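THUMP domain-containing protein (Pyrococcus horikoshii, PDB 1VBK) is of unknown function but probably binds RNA and ATP, in the manner of the tRNA-modifying and thiamine-biosynthesis protein ThiI. Local coordinates at residues A[93-98]-A[148-153]; A[106-111]-A[140-145]; A[112-117]-A[126-131]. One frame throughout, in Å; residues are numbered along the deposited sequence.

Contact 1: residues A[93-98]-A[148-153]; sequences LMFRKK and YDIEIG
Ile-150 lays its CD1 over one face of the Phe-95 ring, 4.2 Å from the ring centroid and 21° off the normal, a CH-pi contact displaced toward the rim. Ile-152 approaches at the ring's edge, its CD1 pressing on Phe-95 CB at 3.7 Å. With CG anti to the backbone N (chi1 175°), Phe-95 throws its ring across both isoleucines at about a right angle. One helical turn on, the methylenes of Lys-98 run past Ile-150 in the opposite direction, CG against CG1 at 3.6 Å. In this part of the THUMP domain, helix 84-102 packs on strand 150-157 of the sheet; the local axes run nearly antiparallel, 9.2 Å apart at their closest, and no hydrogen bond crosses between the two segments. Lacking CG1, CG2 and CD1, an alanine in place of Ile-150 would probably leave a gap over that face of Phe-95 and the Lys-98 methylenes without their apolar neighbour. Farther out, Phe-109 meets Phe-95 edge-to-face, while Ala-99 and Val-102 of the helix also touch Ile-150. Just before the strand, the carboxylate of Asp-149 forms a salt bridge with Lys-104 and a hydrogen bond with Lys-108 N.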
# COMPACT_ATOMS: atom_id res chain seq x y z
N LEU A 93 2.17 -50.93 1.79
CA LEU A 93 0.75 -50.76 2.12
C LEU A 93 0.10 -49.76 1.17
O LEU A 93 -0.99 -50.00 0.63
CB LEU A 93 0.61 -50.28 3.56
CG LEU A 93 -0.82 -50.05 4.07
CD1 LEU A 93 -1.51 -51.40 4.24
CD2 LEU A 93 -0.77 -49.31 5.40
N MET A 94 0.76 -48.63 0.97
CA MET A 94 0.23 -47.60 0.09
C MET A 94 0.30 -48.00 -1.37
O MET A 94 -0.55 -47.62 -2.17
CB MET A 94 0.96 -46.29 0.34
CG MET A 94 0.74 -45.79 1.75
SD MET A 94 1.19 -44.10 1.99
CE MET A 94 -0.20 -43.29 1.10
N PHE A 95 1.32 -48.78 -1.72
CA PHE A 95 1.47 -49.24 -3.10
C PHE A 95 0.30 -50.15 -3.43
O PHE A 95 -0.30 -50.03 -4.50
CB PHE A 95 2.79 -50.01 -3.26
CG PHE A 95 2.97 -50.63 -4.62
CD1 PHE A 95 2.37 -51.85 -4.93
CD2 PHE A 95 3.72 -49.99 -5.59
CE1 PHE A 95 2.52 -52.43 -6.19
CE2 PHE A 95 3.89 -50.55 -6.86
CZ PHE A 95 3.28 -51.78 -7.16
N ARG A 96 -0.03 -51.05 -2.51
CA ARG A 96 -1.13 -51.98 -2.73
C ARG A 96 -2.46 -51.26 -2.85
O ARG A 96 -3.28 -51.62 -3.70
CB ARG A 96 -1.15 -53.03 -1.61
CG ARG A 96 -0.05 -54.07 -1.80
CD ARG A 96 0.18 -54.96 -0.60
NE ARG A 96 1.02 -56.09 -0.97
CZ ARG A 96 1.54 -56.97 -0.11
NH1 ARG A 96 1.31 -56.84 1.19
NH2 ARG A 96 2.28 -57.98 -0.55
N LYS A 97 -2.66 -50.23 -2.04
CA LYS A 97 -3.91 -49.48 -2.11
C LYS A 97 -4.04 -48.84 -3.49
O LYS A 97 -5.09 -48.91 -4.12
CB LYS A 97 -3.95 -48.40 -1.03
CG LYS A 97 -5.17 -47.49 -1.15
CD LYS A 97 -5.34 -46.59 0.06
CE LYS A 97 -6.49 -45.61 -0.16
NZ LYS A 97 -7.74 -46.33 -0.56
N LYS A 98 -2.95 -48.22 -3.96
CA LYS A 98 -2.97 -47.58 -5.26
C LYS A 98 -3.08 -48.61 -6.38
O LYS A 98 -3.82 -48.40 -7.35
CB LYS A 98 -1.70 -46.75 -5.44
CG LYS A 98 -1.59 -46.04 -6.79
CD LYS A 98 -2.60 -44.92 -6.95
CE LYS A 98 -2.33 -44.15 -8.23
NZ LYS A 98 -3.26 -43.00 -8.40
N TYR A 148 5.09 -44.58 -15.56
CA TYR A 148 4.69 -45.41 -14.43
C TYR A 148 3.24 -45.16 -14.03
O TYR A 148 2.74 -44.04 -14.14
CB TYR A 148 5.61 -45.15 -13.23
CG TYR A 148 5.94 -43.69 -13.01
CD1 TYR A 148 7.03 -43.10 -13.65
CD2 TYR A 148 5.17 -42.90 -12.15
CE1 TYR A 148 7.35 -41.75 -13.44
CE2 TYR A 148 5.48 -41.56 -11.94
CZ TYR A 148 6.56 -40.99 -12.59
OH TYR A 148 6.86 -39.67 -12.37
N ASP A 149 2.58 -46.22 -13.57
CA ASP A 149 1.20 -46.13 -13.12
C ASP A 149 1.19 -45.67 -11.66
O ASP A 149 0.23 -45.06 -11.19
CB ASP A 149 0.51 -47.51 -13.15
CG ASP A 149 0.46 -48.11 -14.53
OD1 ASP A 149 1.20 -49.09 -14.77
OD2 ASP A 149 -0.31 -47.61 -15.38
N ILE A 150 2.28 -45.98 -10.96
CA ILE A 150 2.39 -45.65 -9.54
C ILE A 150 3.72 -45.06 -9.15
O ILE A 150 4.78 -45.53 -9.57
CB ILE A 150 2.20 -46.93 -8.69
CG1 ILE A 150 0.82 -47.54 -8.94
CG2 ILE A 150 2.40 -46.61 -7.21
CD1 ILE A 150 0.67 -48.95 -8.41
N GLU A 151 3.68 -44.01 -8.32
CA GLU A 151 4.91 -43.42 -7.83
C GLU A 151 4.84 -43.43 -6.31
O GLU A 151 3.91 -42.88 -5.73
CB GLU A 151 5.10 -41.98 -8.31
CG GLU A 151 6.31 -41.33 -7.66
CD GLU A 151 6.42 -39.85 -7.96
OE1 GLU A 151 5.42 -39.13 -7.78
OE2 GLU A 151 7.52 -39.41 -8.37
N ILE A 152 5.81 -44.08 -5.68
CA ILE A 152 5.87 -44.12 -4.22
C ILE A 152 6.82 -42.99 -3.84
O ILE A 152 8.02 -43.06 -4.14
CB ILE A 152 6.46 -45.45 -3.70
CG1 ILE A 152 5.54 -46.62 -4.08
CG2 ILE A 152 6.64 -45.39 -2.19
CD1 ILE A 152 4.16 -46.57 -3.44
N GLY A 153 6.29 -41.95 -3.20
CA GLY A 153 7.11 -40.83 -2.80
C GLY A 153 7.46 -40.94 -1.33
O GLY A 153 6.63 -41.35 -0.52

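Contact 2: residues A[106-111]-A[140-145]; sequences RPKFRV and NCEVDL
Lys-108 NZ is gripped by two carboxylates: Glu-142 OE2 at 2.6 Å, met nearly along its C-O bond, and Asp-144 OD2 at 3.0 Å, through its anti lone pair. The pair of acids would probably favour the charged lysine. Glu-142 spends its other oxygen, OE1, on Arg-106 NE, 3.1 Å away with a fairly straight N-H (160°); a weak second bond comes from NH2. The acceptor lies in the guanidinium plane, but that plane stands 66° from the carboxylate plane, so the two groups do not pair flat. Arg-106 NH1 also reaches Asn-140 OD1 at 3.1 Å, and Cys-141 O sits over the centre of the guanidinium. Arg-106, Lys-108, Glu-142 and Asp-144 form a salt-bridge network, with Lys-108 and Glu-142 on one face of a parallel strand pair, 108-115 with 142-143, the two strands of a beta-alpha-beta unit whose connecting helix is 124-138. Backbone bonds zip the pair together: Glu-142 N to Pro-107 O, Phe-109 N to Glu-142 O, and Asp-144 N to Phe-109 O. On the other face lies Phe-109. Its CG is wedged between backbone N and carbonyl carbon (chi1 83°), carrying ring atom CE1 to Cys-141 SG at 3.5 Å, an oblique sulfur-aromatic contact, and to Val-143 CG2 at 3.8 Å. Ile-135 of the helix packs on both Phe-109 and Cys-141. Leu-145 CD2 rests over one face of the Arg-110 guanidinium, 3.8 Å from NH1, while Arg-110 NH2 bonds onward to Val-111 O. Asp-144 OD1 accepts a hydrogen bond from Asn-147 N.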
# COMPACT_ATOMS: atom_id res chain seq x y z
N ARG A 106 0.23 -56.16 -13.60
CA ARG A 106 1.63 -55.80 -13.40
C ARG A 106 1.87 -54.32 -13.66
O ARG A 106 2.38 -53.93 -14.72
CB ARG A 106 2.49 -56.66 -14.33
CG ARG A 106 4.00 -56.55 -14.18
CD ARG A 106 4.65 -57.27 -15.37
NE ARG A 106 6.09 -57.05 -15.48
CZ ARG A 106 7.00 -57.73 -14.79
NH1 ARG A 106 6.63 -58.67 -13.93
NH2 ARG A 106 8.29 -57.47 -14.98
N PRO A 107 1.51 -53.47 -12.69
CA PRO A 107 1.69 -52.02 -12.83
C PRO A 107 3.16 -51.60 -12.88
O PRO A 107 4.03 -52.27 -12.32
CB PRO A 107 0.98 -51.46 -11.59
CG PRO A 107 1.18 -52.56 -10.56
CD PRO A 107 0.90 -53.80 -11.39
N LYS A 108 3.43 -50.51 -13.59
CA LYS A 108 4.78 -49.97 -13.69
C LYS A 108 4.90 -48.95 -12.56
O LYS A 108 3.95 -48.21 -12.29
CB LYS A 108 4.99 -49.28 -15.04
CG LYS A 108 5.13 -50.23 -16.22
CD LYS A 108 5.10 -49.45 -17.53
CE LYS A 108 5.42 -50.32 -18.73
NZ LYS A 108 6.86 -50.70 -18.76
N PHE A 109 6.05 -48.90 -11.89
CA PHE A 109 6.24 -47.96 -10.79
C PHE A 109 7.67 -47.47 -10.61
O PHE A 109 8.60 -47.98 -11.24
CB PHE A 109 5.80 -48.61 -9.47
CG PHE A 109 6.86 -49.49 -8.83
CD1 PHE A 109 7.19 -50.72 -9.38
CD2 PHE A 109 7.51 -49.08 -7.67
CE1 PHE A 109 8.16 -51.54 -8.78
CE2 PHE A 109 8.49 -49.88 -7.06
CZ PHE A 109 8.81 -51.11 -7.62
N ARG A 110 7.82 -46.48 -9.74
CA ARG A 110 9.13 -45.96 -9.39
C ARG A 110 9.02 -45.45 -7.96
O ARG A 110 7.91 -45.26 -7.45
CB ARG A 110 9.55 -44.81 -10.31
CG ARG A 110 8.81 -43.49 -10.11
CD ARG A 110 9.70 -42.33 -10.57
NE ARG A 110 10.81 -42.15 -9.65
CZ ARG A 110 12.05 -41.80 -10.01
NH1 ARG A 110 12.34 -41.58 -11.29
NH2 ARG A 110 12.99 -41.69 -9.08
N VAL A 111 10.15 -45.26 -7.32
CA VAL A 111 10.17 -44.74 -5.96
C VAL A 111 10.95 -43.44 -6.06
O VAL A 111 11.97 -43.36 -6.74
CB VAL A 111 10.88 -45.70 -4.97
CG1 VAL A 111 10.86 -45.09 -3.56
CG2 VAL A 111 10.16 -47.05 -4.94
N ASN A 140 3.56 -58.27 -8.02
CA ASN A 140 3.88 -58.44 -9.43
C ASN A 140 3.86 -57.02 -9.97
O ASN A 140 2.81 -56.37 -10.02
CB ASN A 140 2.81 -59.28 -10.15
CG ASN A 140 3.13 -59.49 -11.62
OD1 ASN A 140 4.25 -59.22 -12.07
ND2 ASN A 140 2.15 -59.97 -12.37
N CYS A 141 5.03 -56.53 -10.35
CA CYS A 141 5.13 -55.17 -10.86
C CYS A 141 6.45 -55.01 -11.59
O CYS A 141 7.22 -55.96 -11.71
CB CYS A 141 5.03 -54.16 -9.71
SG CYS A 141 6.24 -54.43 -8.38
N GLU A 142 6.71 -53.81 -12.07
CA GLU A 142 7.91 -53.55 -12.84
C GLU A 142 8.35 -52.11 -12.71
O GLU A 142 7.54 -51.20 -12.76
CB GLU A 142 7.59 -53.88 -14.30
CG GLU A 142 8.59 -53.47 -15.33
CD GLU A 142 8.04 -53.72 -16.72
OE1 GLU A 142 7.68 -54.89 -17.01
OE2 GLU A 142 7.95 -52.77 -17.52
N VAL A 143 9.65 -51.91 -12.54
CA VAL A 143 10.19 -50.56 -12.41
C VAL A 143 10.26 -49.89 -13.77
O VAL A 143 10.72 -50.47 -14.75
CB VAL A 143 11.61 -50.58 -11.80
CG1 VAL A 143 12.22 -49.17 -11.84
CG2 VAL A 143 11.56 -51.09 -10.36
N ASP A 144 9.77 -48.65 -13.84
CA ASP A 144 9.83 -47.86 -15.07
C ASP A 144 9.90 -46.42 -14.61
O ASP A 144 8.94 -45.87 -14.08
CB ASP A 144 8.58 -48.08 -15.93
CG ASP A 144 8.75 -47.53 -17.34
OD1 ASP A 144 9.19 -46.36 -17.48
OD2 ASP A 144 8.45 -48.25 -18.31
N LEU A 145 11.06 -45.80 -14.82
CA LEU A 145 11.28 -44.41 -14.40
C LEU A 145 10.64 -43.36 -15.30
O LEU A 145 10.45 -42.23 -14.89
CB LEU A 145 12.79 -44.15 -14.29
CG LEU A 145 13.60 -45.17 -13.49
CD1 LEU A 145 15.08 -44.81 -13.57
CD2 LEU A 145 13.13 -45.20 -12.04
O HOH W 1 11.06 -40.34 -13.43

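Contact 3: residues A[112-117]-A[126-131]; sequences TARRIT and EIQAKV
Gln-128 reaches Ala-113 by keeping CG beside its own backbone N (chi1 -62°) and running fully extended from there, which sets OE1 2.9 Å from Ala-113 N. Strand 108-115 and helix 124-138, which follow each other in a beta-alpha-beta unit of the THUMP domain, meet here, their local directions 141° apart. The N-H of Ala-113 points almost straight at OE1 (171°), yet it meets the oxygen well off the C=O axis and tilted from the amide plane. Thr-112 and Arg-114 give their backbone bonds to strand 150-157, so the N-H of Ala-113 between them faces the other side, beyond the bridges made by the short strand 142-143; in effect, the glutamine amide appears to take the place of a strand partner. OE1 also lies 3.5 Å from Thr-112 CA, and the NE2 end of the amide is hydrogen-bonded to a bound methylpentanediol.

Beside this polar join the packing is small and close. Ala-113 CB points toward the helix and is met by Gln-128 CG at 3.7 Å and by the Ile-127 methyl CG2, also at 3.7 Å. Ile-127 continues onto Ile-154 and Ile-156 of the adjacent strand 150-157 and onto Phe-120 and Leu-122 of the connecting loop, while Arg-115 turns NH1 to Phe-120 O. Arg-114 starts away from the helix, but its chain bends at chi2 and doubles back along the strand. Its NH1 thereby bonds to Ala-113 O at 2.7 Å; that oxygen lies in the guanidinium plane, while NH1 stands above the carbonyl plane and not on a lone pair. The guanidinium and the Gln-128 amide lie nearly coplanar, with a water between them whose approach to OE1 is doubtfully short but which accepts a hydrogen bond from Arg-114 NH1 at 2.7 Å.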
# COMPACT_ATOMS: atom_id res chain seq x y z
N THR A 112 10.45 -42.41 -5.39
CA THR A 112 11.09 -41.10 -5.39
C THR A 112 11.30 -40.73 -3.93
O THR A 112 10.35 -40.58 -3.18
CB THR A 112 10.20 -40.05 -6.10
OG1 THR A 112 9.94 -40.48 -7.44
CG2 THR A 112 10.89 -38.70 -6.14
N ALA A 113 12.56 -40.61 -3.53
CA ALA A 113 12.88 -40.29 -2.15
C ALA A 113 13.69 -39.02 -2.02
O ALA A 113 14.51 -38.70 -2.88
CB ALA A 113 13.62 -41.45 -1.50
N ARG A 114 13.45 -38.30 -0.93
CA ARG A 114 14.17 -37.07 -0.65
C ARG A 114 14.48 -36.98 0.84
O ARG A 114 13.60 -37.17 1.67
CB ARG A 114 13.33 -35.85 -1.05
CG ARG A 114 13.17 -35.63 -2.55
CD ARG A 114 14.47 -35.14 -3.18
NE ARG A 114 14.34 -34.96 -4.63
CZ ARG A 114 14.27 -35.95 -5.51
NH1 ARG A 114 14.32 -37.21 -5.10
NH2 ARG A 114 14.12 -35.69 -6.80
N ARG A 115 15.74 -36.71 1.16
CA ARG A 115 16.12 -36.54 2.56
C ARG A 115 16.08 -35.04 2.79
O ARG A 115 17.03 -34.34 2.45
CB ARG A 115 17.53 -37.07 2.84
CG ARG A 115 17.63 -38.58 2.94
CD ARG A 115 18.97 -38.98 3.55
NE ARG A 115 20.09 -38.43 2.80
CZ ARG A 115 21.36 -38.53 3.17
NH1 ARG A 115 21.69 -39.16 4.29
NH2 ARG A 115 22.31 -38.00 2.41
N ILE A 116 14.97 -34.55 3.33
CA ILE A 116 14.90 -33.13 3.57
C ILE A 116 15.96 -32.76 4.59
O ILE A 116 16.73 -31.83 4.40
CB ILE A 116 13.51 -32.81 4.11
CG1 ILE A 116 12.44 -33.31 3.14
CG2 ILE A 116 13.35 -31.29 4.26
CD1 ILE A 116 12.61 -32.72 1.74
N THR A 117 16.03 -33.51 5.68
CA THR A 117 17.10 -33.32 6.66
C THR A 117 17.99 -34.54 6.40
O THR A 117 17.51 -35.54 5.87
CB THR A 117 16.57 -33.29 8.12
OG1 THR A 117 15.77 -34.45 8.38
CG2 THR A 117 15.73 -32.04 8.35
N GLU A 126 19.63 -44.72 -2.36
CA GLU A 126 19.71 -45.99 -1.64
C GLU A 126 18.30 -46.34 -1.14
O GLU A 126 17.88 -47.49 -1.20
CB GLU A 126 20.67 -45.87 -0.44
CG GLU A 126 22.14 -45.72 -0.83
CD GLU A 126 23.08 -45.66 0.37
OE1 GLU A 126 23.00 -44.69 1.16
OE2 GLU A 126 23.91 -46.59 0.53
N ILE A 127 17.58 -45.33 -0.67
CA ILE A 127 16.22 -45.55 -0.19
C ILE A 127 15.35 -46.05 -1.34
O ILE A 127 14.60 -47.02 -1.20
CB ILE A 127 15.61 -44.24 0.37
CG1 ILE A 127 16.37 -43.81 1.63
CG2 ILE A 127 14.14 -44.44 0.68
CD1 ILE A 127 16.03 -42.40 2.10
N GLN A 128 15.45 -45.38 -2.49
CA GLN A 128 14.67 -45.77 -3.66
C GLN A 128 14.95 -47.22 -4.06
O GLN A 128 14.03 -47.98 -4.36
CB GLN A 128 14.97 -44.83 -4.84
CG GLN A 128 14.57 -43.39 -4.54
CD GLN A 128 14.81 -42.42 -5.69
OE1 GLN A 128 14.59 -41.22 -5.54
NE2 GLN A 128 15.24 -42.94 -6.84
N ALA A 129 16.22 -47.60 -4.07
CA ALA A 129 16.61 -48.96 -4.45
C ALA A 129 16.09 -50.01 -3.47
O ALA A 129 15.55 -51.04 -3.89
CB ALA A 129 18.13 -49.07 -4.56
N LYS A 130 16.25 -49.75 -2.18
CA LYS A 130 15.81 -50.69 -1.15
C LYS A 130 14.29 -50.84 -1.09
O LYS A 130 13.78 -51.95 -0.95
CB LYS A 130 16.32 -50.24 0.22
CG LYS A 130 17.83 -50.30 0.40
CD LYS A 130 18.33 -51.73 0.46
CE LYS A 130 19.75 -51.80 1.00
NZ LYS A 130 20.15 -53.21 1.28
N VAL A 131 13.58 -49.72 -1.16
CA VAL A 131 12.12 -49.76 -1.12
C VAL A 131 11.58 -50.42 -2.39
O VAL A 131 10.63 -51.19 -2.33
CB VAL A 131 11.53 -48.33 -1.01
CG1 VAL A 131 10.01 -48.37 -1.17
CG2 VAL A 131 11.88 -47.74 0.35
O HOH W 2 15.24 -39.13 -6.78

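All three contacts lie in one part of the THUMP domain. Contacts 2 and 3 use strand 108-115 itself, their centres about 16 Å apart; contact 1 uses its neighbour in the sheet, strand 150-157. Contacts 1 and 2 are closest, about 9 Å between centres, with Asp-149 N 2.7 Å from Lys-108 O. The same strand pairing leads to contact 3, about 15 Å from contact 1 between centres, where Ile-152 O stands 2.8 Å from Thr-112 N. Contacts 2 and 3 both border bound methylpentanediol, probably from the crystallisation liquor: Val-111 N and Gln-128 NE2 each hydrogen-bond to such a molecule. In contact 2 the Val-143 side chain also lies near it.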